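Local atomic coordinates of enzyme subtilase SubTY from Bacillus sp. TY145 (Bacillus sp., PDB entry 5FFN), a protein that probably hydrolyses peptide bonds as a bacterial serine endopeptidase of the subtilisin-like subtilase family, with calcium and sodium ions bound to its fold. Residues Ser152-Ala157 against Val185-Val190; Gly161-Ala166 against Gln275-Leu280; Ile293-Gly296 against Tyr301-Gly304. One frame throughout, in Å; residues are numbered along the deposited sequence.

Contact 1: residues Ser152-Ala157 against Val185-Val190; sequences SAVDYA and VNAVAV. With NA (sodium ion), chain E.
Asp155 and Asn186 bring their CA atoms to 6.5 Å, the nearest backbone approach between the helical segment Ser152-Ala157 and the segment Val185-Val190. The helix is regular here, with Tyr156 N bonded to Ser152 O and Ala157 N to Ala153 O, whereas the second segment leaves a turn and enters strand 188-194. One direct hydrogen bond joins them: Asn186 ND2 donates to Asp155 OD1 at 3.0 Å with an N-H...O angle of 161°. The acceptor lies close to the amide plane, but the donor stands above the carboxylate plane, 63° out of it; the two side chains cross at about a right angle. A water doubles the link, donating to Asp155 OD1 at 2.6 Å and accepting from Asn186 N at 3.0 Å; OD1 thus takes two bonds.

In the subtilase alpha/beta core, helix 148-159 packs against the largely parallel sheet, and this contact joins it to the turn that enters strand 188-194. The turn also carries a metal site: Ala187 O binds the sodium ion at 2.4 Å, with Gly182, Leu184 and waters as further ligands.

Beneath the polar pair, Val154 has CG1 anti to its backbone nitrogen (chi1 163°), which directs this methyl to Asn186 O at 4.0 Å. The same CG1 lies at the margin of apolar contact with Ala187 CB, 4.5 Å away, while Ile164 of the neighbouring strand touches both side chains.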
loop_
_atom_site.group_PDB
_atom_site.type_symbol
_atom_site.label_atom_id
_atom_site.label_comp_id
_atom_site.label_asym_id
_atom_site.label_seq_id
_atom_site.Cartn_x
_atom_site.Cartn_y
_atom_site.Cartn_z
ATOM N N SER A 152 8.079 14.700 -7.158
ATOM C CA SER A 152 9.421 15.246 -6.985
ATOM C C SER A 152 10.179 14.541 -5.839
ATOM O O SER A 152 11.382 14.173 -5.987
ATOM C CB SER A 152 9.352 16.747 -6.728
ATOM O OG SER A 152 10.647 17.276 -6.463
ATOM N N ALA A 153 9.467 14.306 -4.745
ATOM C CA ALA A 153 10.030 13.637 -3.544
ATOM C C ALA A 153 10.383 12.186 -3.858
ATOM O O ALA A 153 11.491 11.695 -3.509
ATOM C CB ALA A 153 9.073 13.725 -2.417
ATOM N N VAL A 154 9.481 11.491 -4.554
ATOM C CA VAL A 154 9.745 10.104 -4.947
ATOM C C VAL A 154 11.019 10.025 -5.804
ATOM O O VAL A 154 11.855 9.136 -5.578
ATOM C CB VAL A 154 8.511 9.507 -5.677
ATOM C CG1 VAL A 154 8.884 8.231 -6.477
ATOM C CG2 VAL A 154 7.383 9.302 -4.685
ATOM N N ASP A 155 11.155 10.922 -6.784
ATOM C CA ASP A 155 12.345 10.921 -7.670
ATOM C C ASP A 155 13.623 11.228 -6.899
ATOM O O ASP A 155 14.650 10.669 -7.187
ATOM C CB ASP A 155 12.171 11.850 -8.863
ATOM C CG ASP A 155 11.100 11.353 -9.828
ATOM O OD1 ASP A 155 10.708 10.168 -9.721
ATOM O OD2 ASP A 155 10.618 12.152 -10.643
ATOM N N TYR A 156 13.524 12.145 -5.938
ATOM C CA TYR A 156 14.631 12.479 -5.067
ATOM C C TYR A 156 15.083 11.246 -4.287
ATOM O O TYR A 156 16.281 10.948 -4.233
ATOM C CB TYR A 156 14.205 13.570 -4.110
ATOM C CG TYR A 156 15.248 13.997 -3.099
ATOM C CD1 TYR A 156 16.314 14.812 -3.491
ATOM C CD2 TYR A 156 15.157 13.624 -1.762
ATOM C CE1 TYR A 156 17.233 15.248 -2.566
ATOM C CE2 TYR A 156 16.077 14.070 -0.817
ATOM C CZ TYR A 156 17.110 14.871 -1.232
ATOM O OH TYR A 156 18.005 15.337 -0.295
ATOM N N ALA A 157 14.121 10.507 -3.727
ATOM C CA ALA A 157 14.431 9.332 -2.925
ATOM C C ALA A 157 14.974 8.214 -3.782
ATOM O O ALA A 157 15.921 7.520 -3.372
ATOM C CB ALA A 157 13.207 8.893 -2.159
ATOM N N VAL A 185 6.779 6.548 -12.537
ATOM C CA VAL A 185 7.733 5.625 -13.150
ATOM C C VAL A 185 8.694 5.007 -12.143
ATOM O O VAL A 185 9.103 3.862 -12.281
ATOM C CB VAL A 185 8.513 6.294 -14.336
ATOM C CG1 VAL A 185 9.316 7.369 -13.843
ATOM C CG2 VAL A 185 9.455 5.283 -14.956
ATOM N N ASN A 186 9.028 5.773 -11.111
ATOM C CA ASN A 186 10.011 5.371 -10.129
ATOM C C ASN A 186 9.429 4.803 -8.832
ATOM O O ASN A 186 10.134 4.654 -7.841
ATOM C CB ASN A 186 10.981 6.536 -9.856
ATOM C CG ASN A 186 11.879 6.851 -11.069
ATOM O OD1 ASN A 186 12.242 5.966 -11.798
ATOM N ND2 ASN A 186 12.231 8.096 -11.237
ATOM N N ALA A 187 8.122 4.487 -8.849
ATOM C CA ALA A 187 7.489 3.772 -7.731
ATOM C C ALA A 187 6.973 2.438 -8.262
ATOM O O ALA A 187 6.466 2.378 -9.373
ATOM C CB ALA A 187 6.384 4.565 -7.145
ATOM N N VAL A 188 7.089 1.385 -7.454
ATOM C CA VAL A 188 6.515 0.074 -7.775
ATOM C C VAL A 188 5.012 0.077 -7.402
ATOM O O VAL A 188 4.687 0.054 -6.221
ATOM C CB VAL A 188 7.235 -1.047 -6.995
ATOM C CG1 VAL A 188 6.599 -2.384 -7.294
ATOM C CG2 VAL A 188 8.730 -1.032 -7.318
ATOM N N ALA A 189 4.139 0.092 -8.413
ATOM C CA ALA A 189 2.658 0.084 -8.233
ATOM C C ALA A 189 2.217 -1.326 -7.929
ATOM O O ALA A 189 2.459 -2.267 -8.728
ATOM C CB ALA A 189 1.937 0.571 -9.506
ATOM N N VAL A 190 1.499 -1.492 -6.833
ATOM C CA VAL A 190 1.105 -2.813 -6.402
ATOM C C VAL A 190 -0.433 -2.975 -6.497
ATOM O O VAL A 190 -1.201 -2.233 -5.843
ATOM C CB VAL A 190 1.583 -3.127 -4.988
ATOM C CG1 VAL A 190 1.196 -4.574 -4.600
ATOM C CG2 VAL A 190 3.082 -2.963 -4.846
HETATM NA NA NA E . 4.801 3.023 -10.913
HETATM O O HOH W 1 8.793 8.803 -10.897
HETATM O O HOH W 2 4.804 0.672 -11.338
HETATM O O HOH W 3 3.799 3.075 -12.988
#

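Contact 2: residues Gly161-Ala166 against Gln275-Leu280; sequences GVLIVA and QLRTEL
Leu163, on strand 163-167, meets Leu276, Arg277 and Leu280 of helix 273-286, and its two methyl branches divide these partners. The apolar contacts belong mainly to CD2: it touches Leu276 CD2 at 3.8 Å and Leu280 CD1 at 4.2 Å, so one methyl faces two leucines four residues apart on the helix. The side chains of Leu163 and Leu276 cross at about a right angle and meet through their terminal methyls. Leu163 holds CG anti to the backbone nitrogen (chi1 -175°), which carries its branch point out from the strand to the helix. Ala261, Ile264 and Trp265 of helix 250-267 extend this greasy layer around Leu163 and Leu276.

The second kind of contact is made by the aliphatic root of a charged residue. Leu163 CD1 packs on Arg277 CB at 3.8 Å, and from there the arginine chain runs extended past the leucine. Its guanidinium group has polar partners beyond the two segments: NE forms a salt bridge with Glu227, and NH2 donates to Val185 O. Glu227 probably offsets its charge, which lies near a second cation, the sodium ion, about 5 Å from the side chain; the two bonds together would fix the rotation of the group.

No hydrogen bond joins the two segments; their backbones are kept apart by side chains. The short strand 163-166 and helix 275-280 have axes 9.7 Å apart at closest approach, with N-to-C directions 40° apart. Strand 163-167 is an inner strand, paired with 134-142 and 188-194; Leu163 points from it to the helix, and the axis distance places helix 273-286 over one face of the central, largely parallel sheet: helix-on-sheet packing within the three-layer alpha/beta/alpha fold of subtilases.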
loop_
_atom_site.group_PDB
_atom_site.type_symbol
_atom_site.label_atom_id
_atom_site.label_comp_id
_atom_site.label_asym_id
_atom_site.label_seq_id
_atom_site.Cartn_x
_atom_site.Cartn_y
_atom_site.Cartn_z
ATOM N N GLY A 161 18.908 5.980 -3.879
ATOM C CA GLY A 161 18.985 4.526 -3.663
ATOM C C GLY A 161 17.948 3.900 -2.748
ATOM O O GLY A 161 18.197 2.837 -2.157
ATOM N N VAL A 162 16.814 4.591 -2.562
ATOM C CA VAL A 162 15.698 4.109 -1.732
ATOM C C VAL A 162 14.640 3.494 -2.663
ATOM O O VAL A 162 14.248 4.125 -3.659
ATOM C CB VAL A 162 15.030 5.264 -0.922
ATOM C CG1 VAL A 162 13.811 4.754 -0.142
ATOM C CG2 VAL A 162 16.025 5.900 0.066
ATOM N N LEU A 163 14.225 2.263 -2.385
ATOM C CA LEU A 163 13.161 1.620 -3.174
ATOM C C LEU A 163 11.815 2.186 -2.695
ATOM O O LEU A 163 11.575 2.289 -1.492
ATOM C CB LEU A 163 13.161 0.116 -2.953
ATOM C CG LEU A 163 12.178 -0.666 -3.820
ATOM C CD1 LEU A 163 12.584 -0.548 -5.289
ATOM C CD2 LEU A 163 12.124 -2.086 -3.373
ATOM N N ILE A 164 10.934 2.514 -3.627
ATOM C CA ILE A 164 9.597 3.006 -3.300
ATOM C C ILE A 164 8.549 2.001 -3.807
ATOM O O ILE A 164 8.463 1.717 -5.023
ATOM C CB ILE A 164 9.302 4.442 -3.887
ATOM C CG1 ILE A 164 10.298 5.497 -3.350
ATOM C CG2 ILE A 164 7.918 4.909 -3.532
ATOM C CD1 ILE A 164 11.366 5.784 -4.294
ATOM N N VAL A 165 7.735 1.555 -2.871
ATOM C CA VAL A 165 6.652 0.623 -3.138
ATOM C C VAL A 165 5.340 1.278 -2.708
ATOM O O VAL A 165 5.242 1.792 -1.587
ATOM C CB VAL A 165 6.887 -0.722 -2.398
ATOM C CG1 VAL A 165 5.783 -1.698 -2.779
ATOM C CG2 VAL A 165 8.260 -1.336 -2.743
ATOM N N ALA A 166 4.337 1.325 -3.603
ATOM C CA ALA A 166 3.141 2.105 -3.374
ATOM C C ALA A 166 1.892 1.423 -3.956
ATOM O O ALA A 166 1.960 0.664 -4.948
ATOM C CB ALA A 166 3.267 3.529 -3.909
ATOM N N GLN A 275 18.517 -2.950 -8.672
ATOM C CA GLN A 275 18.678 -4.405 -8.873
ATOM C C GLN A 275 17.590 -5.206 -8.107
ATOM O O GLN A 275 17.032 -6.158 -8.643
ATOM C CB GLN A 275 20.053 -4.893 -8.406
ATOM C CG GLN A 275 21.266 -4.472 -9.256
ATOM C CD GLN A 275 22.549 -4.965 -8.591
ATOM O OE1 GLN A 275 22.865 -4.545 -7.475
ATOM N NE2 GLN A 275 23.270 -5.899 -9.250
ATOM N N LEU A 276 17.281 -4.742 -6.889
ATOM C CA LEU A 276 16.214 -5.339 -6.063
ATOM C C LEU A 276 14.871 -5.221 -6.816
ATOM O O LEU A 276 14.104 -6.187 -6.912
ATOM C CB LEU A 276 16.176 -4.670 -4.682
ATOM C CG LEU A 276 15.019 -5.082 -3.773
ATOM C CD1 LEU A 276 15.066 -6.556 -3.501
ATOM C CD2 LEU A 276 15.074 -4.277 -2.506
ATOM N N ARG A 277 14.595 -4.041 -7.350
ATOM C CA ARG A 277 13.369 -3.801 -8.099
ATOM C C ARG A 277 13.289 -4.717 -9.313
ATOM O O ARG A 277 12.224 -5.258 -9.631
ATOM C CB ARG A 277 13.319 -2.353 -8.581
ATOM C CG ARG A 277 12.066 -2.019 -9.335
ATOM C CD ARG A 277 11.962 -0.577 -9.640
ATOM N NE ARG A 277 10.705 -0.248 -10.315
ATOM C CZ ARG A 277 10.419 0.953 -10.807
ATOM N NH1 ARG A 277 11.297 1.940 -10.760
ATOM N NH2 ARG A 277 9.241 1.175 -11.353
ATOM N N THR A 278 14.436 -4.881 -9.992
ATOM C CA THR A 278 14.503 -5.716 -11.181
ATOM C C THR A 278 14.185 -7.171 -10.835
ATOM O O THR A 278 13.548 -7.871 -11.613
ATOM C CB THR A 278 15.912 -5.580 -11.822
ATOM O OG1 THR A 278 16.017 -4.249 -12.316
ATOM C CG2 THR A 278 16.142 -6.530 -12.941
ATOM N N GLU A 279 14.663 -7.616 -9.695
ATOM C CA GLU A 279 14.466 -8.992 -9.254
ATOM C C GLU A 279 13.009 -9.186 -8.781
ATOM O O GLU A 279 12.443 -10.253 -8.983
ATOM C CB GLU A 279 15.500 -9.358 -8.208
ATOM C CG GLU A 279 15.296 -10.633 -7.503
ATOM C CD GLU A 279 15.325 -11.909 -8.346
ATOM O OE1 GLU A 279 15.445 -11.927 -9.591
ATOM O OE2 GLU A 279 15.136 -12.957 -7.711
ATOM N N LEU A 280 12.394 -8.161 -8.202
ATOM C CA LEU A 280 10.923 -8.222 -7.984
ATOM C C LEU A 280 10.163 -8.443 -9.298
ATOM O O LEU A 280 9.227 -9.256 -9.377
ATOM C CB LEU A 280 10.384 -6.987 -7.232
ATOM C CG LEU A 280 10.748 -6.835 -5.761
ATOM C CD1 LEU A 280 10.355 -5.399 -5.278
ATOM C CD2 LEU A 280 10.066 -7.915 -4.913
#

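Contact 3: residues Ile293-Gly296 against Tyr301-Gly304; sequences IGAG and YASG. With CA (calcium ion), chain D.
Tyr301 lays its ring against Gly294, from a loop that brings Tyr301-Gly304 alongside Ile293-Gly296. Starting at CB, chi1 of 58° puts CG between the backbone nitrogen and the carbonyl carbon, and the ring then extends alongside the other segment. Gly294 O stands 3.9 Å above the ring plane, over its centre, nearest CE2 and CZ. On the outer part of the ring, CE1 and CZ each lie 3.8 Å from Gly294 CA. At the tip, OH approaches that same CA at 3.7 Å, a packing contact. Gly294, with positive phi (84°) and no side chain, lets CE1 and CZ lie close to its CA.

Ala302 makes a second contact. Its CB lies 3.4 Å from Ile293 O and 4.1 Å from Ala295 CB, at the point where the backbones come nearest; no direct hydrogen bond crosses the contact.

Beyond these residues the segments converge on a calcium ion. Gly296 O binds it at 2.3 Å, whereas Ser303 and Gly304 reach it through a metal-bound water that donates to Ser303 OG and Gly304 O. Asp300 adds a carboxylate oxygen to the metal and accepts bonds from Ala302 N and Ser303 N with its other oxygen. Together with Asp288, Ile289 and Gly298, this makes a calcium-binding surface loop.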
loop_
_atom_site.group_PDB
_atom_site.type_symbol
_atom_site.label_atom_id
_atom_site.label_comp_id
_atom_site.label_asym_id
_atom_site.label_seq_id
_atom_site.Cartn_x
_atom_site.Cartn_y
_atom_site.Cartn_z
ATOM N N ILE A 293 -10.584 -9.026 -14.111
ATOM C CA ILE A 293 -10.992 -8.193 -15.221
ATOM C C ILE A 293 -9.770 -7.494 -15.836
ATOM O O ILE A 293 -9.090 -6.728 -15.143
ATOM C CB ILE A 293 -12.025 -7.137 -14.754
ATOM C CG1 ILE A 293 -13.339 -7.844 -14.366
ATOM C CG2 ILE A 293 -12.261 -6.065 -15.831
ATOM C CD1 ILE A 293 -14.316 -6.980 -13.671
ATOM N N GLY A 294 -9.511 -7.733 -17.113
ATOM C CA GLY A 294 -8.314 -7.170 -17.773
ATOM C C GLY A 294 -6.996 -7.930 -17.615
ATOM O O GLY A 294 -5.959 -7.534 -18.197
ATOM N N ALA A 295 -7.008 -9.005 -16.846
ATOM C CA ALA A 295 -5.837 -9.816 -16.646
ATOM C C ALA A 295 -5.728 -10.754 -17.832
ATOM O O ALA A 295 -6.727 -11.076 -18.491
ATOM C CB ALA A 295 -5.876 -10.604 -15.279
ATOM N N GLY A 296 -4.520 -11.185 -18.142
ATOM C CA GLY A 296 -4.341 -12.122 -19.255
ATOM C C GLY A 296 -2.922 -12.600 -19.310
ATOM O O GLY A 296 -2.118 -12.298 -18.433
ATOM N N TYR A 301 -2.631 -4.919 -17.695
ATOM C CA TYR A 301 -2.947 -3.700 -16.960
ATOM C C TYR A 301 -3.797 -3.961 -15.685
ATOM O O TYR A 301 -4.080 -3.017 -14.944
ATOM C CB TYR A 301 -3.626 -2.678 -17.876
ATOM C CG TYR A 301 -4.910 -3.153 -18.525
ATOM C CD1 TYR A 301 -6.110 -3.107 -17.847
ATOM C CD2 TYR A 301 -4.902 -3.711 -19.807
ATOM C CE1 TYR A 301 -7.304 -3.594 -18.452
ATOM C CE2 TYR A 301 -6.070 -4.163 -20.422
ATOM C CZ TYR A 301 -7.274 -4.092 -19.740
ATOM O OH TYR A 301 -8.459 -4.544 -20.347
ATOM N N ALA A 302 -4.150 -5.221 -15.382
ATOM C CA ALA A 302 -4.741 -5.556 -14.087
ATOM C C ALA A 302 -3.722 -5.984 -13.035
ATOM O O ALA A 302 -3.816 -5.597 -11.868
ATOM C CB ALA A 302 -5.805 -6.667 -14.213
ATOM N N SER A 303 -2.754 -6.790 -13.457
ATOM C CA SER A 303 -1.836 -7.422 -12.534
ATOM C C SER A 303 -0.352 -7.068 -12.789
ATOM O O SER A 303 0.501 -7.529 -12.060
ATOM C CB SER A 303 -2.007 -8.931 -12.600
ATOM O OG SER A 303 -1.580 -9.459 -13.863
ATOM N N GLY A 304 -0.074 -6.298 -13.833
ATOM C CA GLY A 304 1.291 -5.972 -14.187
ATOM C C GLY A 304 2.058 -7.217 -14.607
ATOM O O GLY A 304 1.571 -8.040 -15.368
HETATM CA CA CA D . -0.729 -11.500 -16.774
HETATM O O HOH W 4 0.555 -10.686 -14.899
#

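Along the chain, helix 148-159 gives its residues 152-157 to contact 1 and leads into strand 163-167, which opens contact 2. Contact 1 then closes at 185-190, after 27 intervening residues, strand 163-167 among them, while contact 2 waits until 275-280, 108 residues on; the two therefore cross. They also touch, through Val188 N with Ile164 O between neighbouring strands and again at the arginine of contact 2, and together they tie helices 148-159 and 273-286 to one sheet. Contact 3 follows in series, closing a short loop of four residues after helix 273-286. Its centre lies about 22 Å from that of contact 1 and about 21 Å from that of contact 2, and it touches neither.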